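Local coordinates for protein serine protease inhibitor 2 (Anopheles gambiae, PDB 3PZF) that inhibits the serine proteases CLIPB9, CLIPB10 and CLIPB4, blocking phenoloxidase activation and so restraining melanization in mosquito hemolymph, at residues I55-D60 / S314-L318; G220-Y224 / I234-P238; E280-P286 / G364-A370. One frame throughout, in Å; residues are numbered along the deposited sequence.

Contact 1 (I55-D60 / S314-L318); sequences IYEASD and SLPLL
L317 holds CG opposite its own carbonyl carbon (chi1 -55°), which swings its branch back along the end of helix 45-58, whereas the chi1 of 180° in L318 sends CG and its methyls past A58. The L317 methyl CD1 comes to rest 3.5 Å from E57 O, and S59 O lies on it at nearly the same distance. Beside this apolar branch the backbones join directly. L317 N donates to A58 O at 2.9 Å with an N-H...O angle of 156°, so the carbonyl of the last helical residue finds its donor in a distant part of the chain. L315 CA makes a bent, subsidiary CA-H...O contact of 3.4 Å with A58 O. Residues 315-318 form a type I beta turn, closed by L318 N to L315 O; this fold-back aims the L317 N-H at the helix end, with L315 and L318 converging on the A58 methyl. A58 CB lies 3.6 Å from L318 CB, placed there by the backbone turn, and 3.7 Å from L315 CD2, so a single small side chain fills the angle between two leucines. Further out, the P316 ring and the D60 side chain cross at about a right angle, although D60 is poorly ordered and its contact carries less weight. The contact lies at the C-terminal end of the helix, S59 being the first residue to depart from helical geometry. Around it, E57 turns to a salt bridge with R87 of helix 83-98 and a hydrogen bond from Y132 of helix 122-132. Y124, on that same helix 122-132, packs against E57, A58 and L318, while the L318 backbone bonds to I121, so helix end and turn together lean on helix 122-132 and its N-terminal approach.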
loop_
_atom_site.group_PDB
_atom_site.type_symbol
_atom_site.label_atom_id
_atom_site.label_comp_id
_atom_site.label_asym_id
_atom_site.label_seq_id
_atom_site.Cartn_x
_atom_site.Cartn_y
_atom_site.Cartn_z
ATOM N N ILE A 55 -9.951 7.122 -12.136
ATOM C CA ILE A 55 -9.740 7.238 -13.558
ATOM C C ILE A 55 -10.917 6.636 -14.305
ATOM O O ILE A 55 -11.370 7.203 -15.315
ATOM C CB ILE A 55 -8.418 6.572 -13.983
ATOM C CG1 ILE A 55 -7.244 7.407 -13.452
ATOM C CG2 ILE A 55 -8.357 6.447 -15.498
ATOM C CD1 ILE A 55 -5.847 6.744 -13.610
ATOM N N TYR A 56 -11.429 5.513 -13.802
ATOM C CA TYR A 56 -12.670 4.928 -14.319
ATOM C C TYR A 56 -13.834 5.923 -14.282
ATOM O O TYR A 56 -14.531 6.094 -15.270
ATOM C CB TYR A 56 -13.005 3.652 -13.534
ATOM C CG TYR A 56 -14.184 2.869 -14.075
ATOM C CD1 TYR A 56 -14.054 2.093 -15.215
ATOM C CD2 TYR A 56 -15.407 2.887 -13.424
ATOM C CE1 TYR A 56 -15.131 1.349 -15.693
ATOM C CE2 TYR A 56 -16.490 2.157 -13.902
ATOM C CZ TYR A 56 -16.338 1.391 -15.034
ATOM O OH TYR A 56 -17.400 0.656 -15.520
ATOM N N GLU A 57 -14.018 6.604 -13.153
ATOM C CA GLU A 57 -15.078 7.599 -12.995
ATOM C C GLU A 57 -14.917 8.760 -13.989
ATOM O O GLU A 57 -15.919 9.332 -14.453
ATOM C CB GLU A 57 -15.048 8.149 -11.558
ATOM C CG GLU A 57 -15.575 7.149 -10.495
ATOM C CD GLU A 57 -17.065 7.309 -10.200
ATOM O OE1 GLU A 57 -17.817 7.945 -11.020
ATOM O OE2 GLU A 57 -17.492 6.792 -9.137
ATOM N N ALA A 58 -13.673 9.076 -14.328
ATOM C CA ALA A 58 -13.396 10.214 -15.232
ATOM C C ALA A 58 -13.604 9.842 -16.684
ATOM O O ALA A 58 -13.730 10.709 -17.542
ATOM C CB ALA A 58 -11.968 10.685 -15.057
ATOM N N SER A 59 -13.612 8.547 -16.967
ATOM C CA SER A 59 -13.734 8.079 -18.337
ATOM C C SER A 59 -15.169 7.959 -18.818
ATOM O O SER A 59 -16.073 7.545 -18.081
ATOM C CB SER A 59 -13.070 6.717 -18.495
ATOM O OG SER A 59 -13.516 6.122 -19.703
ATOM N N ASP A 60 -15.360 8.304 -20.083
ATOM C CA ASP A 60 -16.664 8.234 -20.726
ATOM C C ASP A 60 -17.211 6.816 -20.656
ATOM O O ASP A 60 -18.407 6.590 -20.442
ATOM C CB ASP A 60 -16.519 8.630 -22.191
ATOM C CG ASP A 60 -17.812 9.114 -22.783
ATOM O OD1 ASP A 60 -18.664 9.603 -22.007
ATOM O OD2 ASP A 60 -17.972 9.003 -24.019
ATOM N N SER A 314 -9.109 9.182 -22.685
ATOM C CA SER A 314 -9.721 10.474 -22.476
ATOM C C SER A 314 -10.308 10.500 -21.085
ATOM O O SER A 314 -10.539 9.456 -20.464
ATOM C CB SER A 314 -10.837 10.715 -23.502
ATOM O OG SER A 314 -11.821 9.705 -23.360
ATOM N N LEU A 315 -10.550 11.705 -20.593
ATOM C CA LEU A 315 -11.079 11.901 -19.257
ATOM C C LEU A 315 -12.261 12.881 -19.328
ATOM O O LEU A 315 -12.309 13.857 -18.592
ATOM C CB LEU A 315 -9.988 12.480 -18.358
ATOM C CG LEU A 315 -8.722 11.637 -18.095
ATOM C CD1 LEU A 315 -7.706 12.544 -17.405
ATOM C CD2 LEU A 315 -9.035 10.401 -17.256
ATOM N N PRO A 316 -13.238 12.585 -20.173
ATOM C CA PRO A 316 -14.296 13.577 -20.454
ATOM C C PRO A 316 -15.210 13.911 -19.272
ATOM O O PRO A 316 -15.905 14.939 -19.324
ATOM C CB PRO A 316 -15.116 12.908 -21.558
ATOM C CG PRO A 316 -14.875 11.423 -21.343
ATOM C CD PRO A 316 -13.458 11.311 -20.874
ATOM N N LEU A 317 -15.269 13.053 -18.253
ATOM C CA LEU A 317 -16.116 13.356 -17.108
ATOM C C LEU A 317 -15.334 14.095 -16.010
ATOM O O LEU A 317 -15.926 14.577 -15.038
ATOM C CB LEU A 317 -16.819 12.084 -16.563
ATOM C CG LEU A 317 -17.645 11.273 -17.568
ATOM C CD1 LEU A 317 -18.345 10.080 -16.891
ATOM C CD2 LEU A 317 -18.686 12.155 -18.289
ATOM N N LEU A 318 -14.011 14.218 -16.178
ATOM C CA LEU A 318 -13.176 14.994 -15.263
ATOM C C LEU A 318 -12.873 16.354 -15.887
ATOM O O LEU A 318 -12.940 17.357 -15.217
ATOM C CB LEU A 318 -11.844 14.272 -14.963
ATOM C CG LEU A 318 -10.793 14.896 -14.032
ATOM C CD1 LEU A 318 -9.804 13.795 -13.530
ATOM C CD2 LEU A 318 -10.025 16.009 -14.793
#

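Contact 2 (G220-Y224 / I234-P238); sequences GQFYY and ILRLP
The two strands run antiparallel with a pronounced twist, 135° between their directions, and their one bridge is the non-hydrogen-bonded pair Y224-L235. They form a beta hairpin whose long first arm passes from sheet C into the first strand of sheet B, with 232-238 probably the second, as in other serpins. At the adjoining pair, R236 N donates to Y223 O at 3.0 Å, and at the bridge Y224 CA approaches I234 O at 3.3 Å in a CA-H...O contact. Beyond this the chains diverge and side chains fill the gap. F222, with CG beside its backbone N (chi1 -54°), lays one ring face under the L237 methyl CD2, a CH-pi contact 3.7 Å from the centroid and displaced toward the rim. L235 CD1 packs on F222 CB at the same distance. R236 is extended and runs alongside Y223, yet its guanidinium stands 81° to the phenol ring instead of stacking on it; NH2 is engaged in a salt bridge with E381. A water bridges the strands where a second direct backbone bond might have formed: it accepts from Y223 N and R236 NH1 and donates to R236 O at 2.6 Å.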
loop_
_atom_site.group_PDB
_atom_site.type_symbol
_atom_site.label_atom_id
_atom_site.label_comp_id
_atom_site.label_asym_id
_atom_site.label_seq_id
_atom_site.Cartn_x
_atom_site.Cartn_y
_atom_site.Cartn_z
ATOM N N GLY A 220 5.150 -14.074 22.983
ATOM C CA GLY A 220 3.748 -13.740 23.119
ATOM C C GLY A 220 2.828 -14.767 22.512
ATOM O O GLY A 220 3.265 -15.780 21.982
ATOM N N GLN A 221 1.534 -14.492 22.621
ATOM C CA GLN A 221 0.505 -15.323 22.013
ATOM C C GLN A 221 0.073 -14.635 20.734
ATOM O O GLN A 221 -0.497 -13.537 20.781
ATOM C CB GLN A 221 -0.686 -15.437 22.960
ATOM C CG GLN A 221 -0.320 -15.986 24.343
ATOM C CD GLN A 221 -0.189 -17.510 24.386
ATOM O OE1 GLN A 221 -0.037 -18.096 25.464
ATOM N NE2 GLN A 221 -0.255 -18.157 23.224
ATOM N N PHE A 222 0.356 -15.252 19.589
ATOM C CA PHE A 222 0.031 -14.640 18.297
ATOM C C PHE A 222 -0.514 -15.682 17.322
ATOM O O PHE A 222 -0.110 -16.828 17.343
ATOM C CB PHE A 222 1.273 -14.032 17.646
ATOM C CG PHE A 222 2.014 -13.046 18.524
ATOM C CD1 PHE A 222 1.535 -11.737 18.670
ATOM C CD2 PHE A 222 3.190 -13.411 19.171
ATOM C CE1 PHE A 222 2.212 -10.815 19.478
ATOM C CE2 PHE A 222 3.864 -12.510 19.982
ATOM C CZ PHE A 222 3.384 -11.206 20.127
ATOM N N TYR A 223 -1.386 -15.257 16.423
ATOM C CA TYR A 223 -1.747 -16.107 15.293
ATOM C C TYR A 223 -0.505 -16.369 14.459
ATOM O O TYR A 223 0.244 -15.440 14.095
ATOM C CB TYR A 223 -2.850 -15.480 14.453
ATOM C CG TYR A 223 -4.211 -15.579 15.096
ATOM C CD1 TYR A 223 -5.076 -16.611 14.757
ATOM C CD2 TYR A 223 -4.630 -14.653 16.043
ATOM C CE1 TYR A 223 -6.322 -16.717 15.338
ATOM C CE2 TYR A 223 -5.883 -14.749 16.632
ATOM C CZ TYR A 223 -6.712 -15.795 16.283
ATOM O OH TYR A 223 -7.959 -15.896 16.842
ATOM N N TYR A 224 -0.318 -17.641 14.130
ATOM C CA TYR A 224 0.928 -18.116 13.559
ATOM C C TYR A 224 0.672 -19.423 12.818
ATOM O O TYR A 224 -0.209 -20.220 13.199
ATOM C CB TYR A 224 1.931 -18.350 14.696
ATOM C CG TYR A 224 3.109 -19.171 14.260
ATOM C CD1 TYR A 224 4.188 -18.588 13.613
ATOM C CD2 TYR A 224 3.122 -20.547 14.463
ATOM C CE1 TYR A 224 5.250 -19.347 13.190
ATOM C CE2 TYR A 224 4.179 -21.318 14.043
ATOM C CZ TYR A 224 5.244 -20.714 13.421
ATOM O OH TYR A 224 6.286 -21.496 12.994
ATOM N N ILE A 234 4.085 -17.709 8.757
ATOM C CA ILE A 234 3.292 -16.498 8.741
ATOM C C ILE A 234 2.948 -16.088 10.161
ATOM O O ILE A 234 2.580 -16.925 10.974
ATOM C CB ILE A 234 2.009 -16.710 7.908
ATOM C CG1 ILE A 234 2.396 -17.224 6.509
ATOM C CG2 ILE A 234 1.259 -15.423 7.814
ATOM C CD1 ILE A 234 1.214 -17.506 5.587
ATOM N N LEU A 235 3.037 -14.793 10.443
ATOM C CA LEU A 235 2.809 -14.256 11.794
ATOM C C LEU A 235 1.928 -13.017 11.734
ATOM O O LEU A 235 2.082 -12.193 10.838
ATOM C CB LEU A 235 4.167 -13.874 12.430
ATOM C CG LEU A 235 4.111 -13.101 13.752
ATOM C CD1 LEU A 235 3.784 -14.037 14.948
ATOM C CD2 LEU A 235 5.451 -12.403 14.040
ATOM N N ARG A 236 1.051 -12.860 12.721
ATOM C CA ARG A 236 0.198 -11.676 12.822
ATOM C C ARG A 236 0.520 -10.900 14.090
ATOM O O ARG A 236 0.419 -11.461 15.186
ATOM C CB ARG A 236 -1.289 -12.126 12.876
ATOM C CG ARG A 236 -2.278 -10.990 13.202
ATOM C CD ARG A 236 -3.707 -11.608 13.381
ATOM N NE ARG A 236 -4.728 -10.640 13.769
ATOM C CZ ARG A 236 -5.043 -10.339 15.018
ATOM N NH1 ARG A 236 -4.413 -10.935 16.024
ATOM N NH2 ARG A 236 -6.027 -9.474 15.265
ATOM N N LEU A 237 0.887 -9.618 13.945
ATOM C CA LEU A 237 1.014 -8.696 15.079
ATOM C C LEU A 237 -0.052 -7.614 14.950
ATOM O O LEU A 237 0.015 -6.784 14.033
ATOM C CB LEU A 237 2.393 -8.007 15.106
ATOM C CG LEU A 237 3.582 -8.964 15.200
ATOM C CD1 LEU A 237 4.886 -8.109 15.376
ATOM C CD2 LEU A 237 3.401 -9.997 16.338
ATOM N N PRO A 238 -1.033 -7.626 15.848
ATOM C CA PRO A 238 -2.136 -6.663 15.810
ATOM C C PRO A 238 -1.733 -5.285 16.325
ATOM O O PRO A 238 -0.871 -5.192 17.193
ATOM C CB PRO A 238 -3.155 -7.282 16.766
ATOM C CG PRO A 238 -2.310 -8.086 17.731
ATOM C CD PRO A 238 -1.255 -8.671 16.869
HETATM O O HOH W 1 -1.704 -12.289 16.388
#

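Contact 3 (E280-P286 / G364-A370); sequences EVNVTLP and GVQIFNA
Five backbone hydrogen bonds join E280-P286 to G364-A370, alternating in direction: Q366 N to E280 O, N282 N to Q366 O, F368 N to N282 O, T284 N to F368 O and A370 N to T284 O. All lie between 2.8 and 3.0 Å, and the bond from Q366 is almost straight at 178°. V281 and V283 add CA-H...O contacts, V281 CA lying 3.3 Å from Q366 O. This is the parallel pattern, strands 18° apart; as in other serpins, 366-369 probably is the first strand of sheet C, just after the reactive-centre loop, and 280-286 the second. Apolar contacts gather on the face of V281, V283 and F368. With CG anti to its backbone N (chi1 -178°), F368 reaches over toward F248 and L250 of strand 244-251, its CB 3.9 Å from V281 CG1 and its ring edge meeting L285 CD2, which also touches A370 CB. The other face, with N282, T284, I367 and N369, is mixed: N369 OD1 lies 3.5 Å from T284 CG2, N282 ND2 is hydrogen-bonded to OD1 of N219, and I367 CD1, in one of two conformers, touches N282 CB. Buried A370 O finds no polar partner and faces P286 CD at 3.2 Å.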
loop_
_atom_site.group_PDB
_atom_site.type_symbol
_atom_site.label_atom_id
_atom_site.label_comp_id
_atom_site.label_asym_id
_atom_site.label_seq_id
_atom_site.Cartn_x
_atom_site.Cartn_y
_atom_site.Cartn_z
ATOM N N GLU A 280 1.924 -19.914 21.249
ATOM C CA GLU A 280 3.022 -19.227 21.922
ATOM C C GLU A 280 4.136 -19.094 20.896
ATOM O O GLU A 280 4.522 -20.091 20.296
ATOM C CB GLU A 280 3.503 -20.051 23.114
ATOM C CG GLU A 280 2.853 -19.656 24.417
ATOM C CD GLU A 280 3.383 -18.326 24.926
ATOM O OE1 GLU A 280 4.589 -18.048 24.725
ATOM O OE2 GLU A 280 2.595 -17.556 25.517
ATOM N N VAL A 281 4.651 -17.881 20.670
ATOM C CA VAL A 281 5.678 -17.701 19.653
ATOM C C VAL A 281 6.752 -16.783 20.190
ATOM O O VAL A 281 6.442 -15.779 20.819
ATOM C CB VAL A 281 5.133 -17.042 18.376
ATOM C CG1 VAL A 281 6.195 -17.062 17.237
ATOM C CG2 VAL A 281 3.831 -17.719 17.935
ATOM N N ASN A 282 8.003 -17.140 19.948
ATOM C CA ASN A 282 9.106 -16.209 20.196
ATOM C C ASN A 282 9.430 -15.510 18.889
ATOM O O ASN A 282 9.821 -16.166 17.915
ATOM C CB ASN A 282 10.354 -16.907 20.728
ATOM C CG ASN A 282 11.436 -15.895 21.106
ATOM O OD1 ASN A 282 12.154 -15.401 20.246
ATOM N ND2 ASN A 282 11.520 -15.567 22.389
ATOM N N VAL A 283 9.226 -14.192 18.865
ATOM C CA VAL A 283 9.286 -13.398 17.654
ATOM C C VAL A 283 10.518 -12.525 17.692
ATOM O O VAL A 283 10.711 -11.776 18.654
ATOM C CB VAL A 283 8.072 -12.427 17.559
ATOM C CG1 VAL A 283 8.208 -11.479 16.357
ATOM C CG2 VAL A 283 6.757 -13.222 17.484
ATOM N N THR A 284 11.355 -12.657 16.662
ATOM C CA THR A 284 12.488 -11.745 16.444
ATOM C C THR A 284 12.294 -11.060 15.092
ATOM O O THR A 284 12.144 -11.753 14.074
ATOM C CB THR A 284 13.839 -12.519 16.397
ATOM O OG1 THR A 284 14.044 -13.203 17.631
ATOM C CG2 THR A 284 15.032 -11.535 16.174
ATOM N N LEU A 285 12.300 -9.722 15.089
ATOM C CA LEU A 285 12.091 -8.924 13.875
ATOM C C LEU A 285 13.142 -7.838 13.821
ATOM O O LEU A 285 13.498 -7.265 14.864
ATOM C CB LEU A 285 10.745 -8.227 13.878
ATOM C CG LEU A 285 9.526 -9.145 13.670
ATOM C CD1 LEU A 285 8.293 -8.297 13.894
ATOM C CD2 LEU A 285 9.539 -9.690 12.252
ATOM N N PRO A 286 13.630 -7.548 12.613
ATOM C CA PRO A 286 14.547 -6.414 12.491
ATOM C C PRO A 286 13.737 -5.135 12.438
ATOM O O PRO A 286 12.669 -5.121 11.812
ATOM C CB PRO A 286 15.239 -6.661 11.147
ATOM C CG PRO A 286 14.216 -7.426 10.331
ATOM C CD PRO A 286 13.456 -8.277 11.341
ATOM N N GLY A 364 5.807 -25.295 24.741
ATOM C CA GLY A 364 5.744 -25.476 23.302
ATOM C C GLY A 364 5.925 -24.241 22.434
ATOM O O GLY A 364 5.242 -24.094 21.435
ATOM N N VAL A 365 6.875 -23.373 22.763
ATOM C CA VAL A 365 7.031 -22.131 21.989
ATOM C C VAL A 365 7.547 -22.340 20.551
ATOM O O VAL A 365 8.544 -23.013 20.337
ATOM C CB VAL A 365 7.988 -21.169 22.715
ATOM C CG1 VAL A 365 8.037 -19.835 21.999
ATOM C CG2 VAL A 365 7.539 -20.971 24.161
ATOM N N GLN A 366 6.908 -21.686 19.581
ATOM C CA GLN A 366 7.331 -21.759 18.189
ATOM C C GLN A 366 8.299 -20.587 17.999
ATOM O O GLN A 366 8.162 -19.586 18.676
ATOM C CB GLN A 366 6.140 -21.569 17.241
ATOM C CG GLN A 366 4.999 -22.573 17.499
ATOM C CD GLN A 366 5.523 -23.997 17.491
ATOM O OE1 GLN A 366 5.574 -24.682 18.532
ATOM N NE2 GLN A 366 5.969 -24.438 16.324
ATOM N N ILE A 367 9.255 -20.700 17.093
ATOM C CA ILE A 367 10.267 -19.645 16.922
ATOM C C ILE A 367 10.129 -19.021 15.558
ATOM O O ILE A 367 10.208 -19.721 14.563
ATOM C CB ILE A 367 11.704 -20.205 17.020
ATOM C CG1 ILE A 367 11.929 -20.860 18.382
ATOM C CG2 ILE A 367 12.739 -19.092 16.751
ATOM C CD1 ILE A 367 11.751 -19.923 19.528
ATOM N N PHE A 368 9.953 -17.693 15.515
ATOM C CA PHE A 368 9.837 -16.950 14.268
ATOM C C PHE A 368 10.998 -15.952 14.300
ATOM O O PHE A 368 10.959 -14.998 15.055
ATOM C CB PHE A 368 8.518 -16.180 14.242
ATOM C CG PHE A 368 8.257 -15.413 12.963
ATOM C CD1 PHE A 368 7.511 -15.987 11.948
ATOM C CD2 PHE A 368 8.718 -14.099 12.788
ATOM C CE1 PHE A 368 7.223 -15.271 10.769
ATOM C CE2 PHE A 368 8.418 -13.398 11.613
ATOM C CZ PHE A 368 7.696 -14.006 10.610
ATOM N N ASN A 369 12.026 -16.199 13.507
ATOM C CA ASN A 369 13.245 -15.395 13.592
ATOM C C ASN A 369 13.550 -14.820 12.232
ATOM O O ASN A 369 14.163 -15.488 11.393
ATOM C CB ASN A 369 14.424 -16.242 14.106
ATOM C CG ASN A 369 15.736 -15.444 14.210
ATOM O OD1 ASN A 369 15.783 -14.211 14.041
ATOM N ND2 ASN A 369 16.822 -16.164 14.480
ATOM N N ALA A 370 13.076 -13.594 11.999
ATOM C CA ALA A 370 13.155 -12.976 10.681
ATOM C C ALA A 370 14.529 -12.323 10.455
ATOM O O ALA A 370 14.632 -11.106 10.434
ATOM C CB ALA A 370 12.038 -11.906 10.524
#

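Overall arrangement
From the N terminus, the end of helix 45-58 opens contact 1, a loop of some 250 residues. Contact 2 is nested inside it, a hairpin closed within nine intervening residues. Strand 277-295 then opens contact 3, but the turn at 314-318 closes contact 1 before residues 364-370 complete contact 3, so the two cross. Contacts 2 and 3 have centres about 9 Å apart: G220 O and V281 N, 2.8 Å apart, probably hydrogen-bond neighbouring strands, and L235 and L237 pack on V283 and L285. Contact 1 lies across the chain's centre, about 49 Å from contact 3 centre to centre, tying the end of helix 45-58 to the loop between helix 297-302 and strand 332-341.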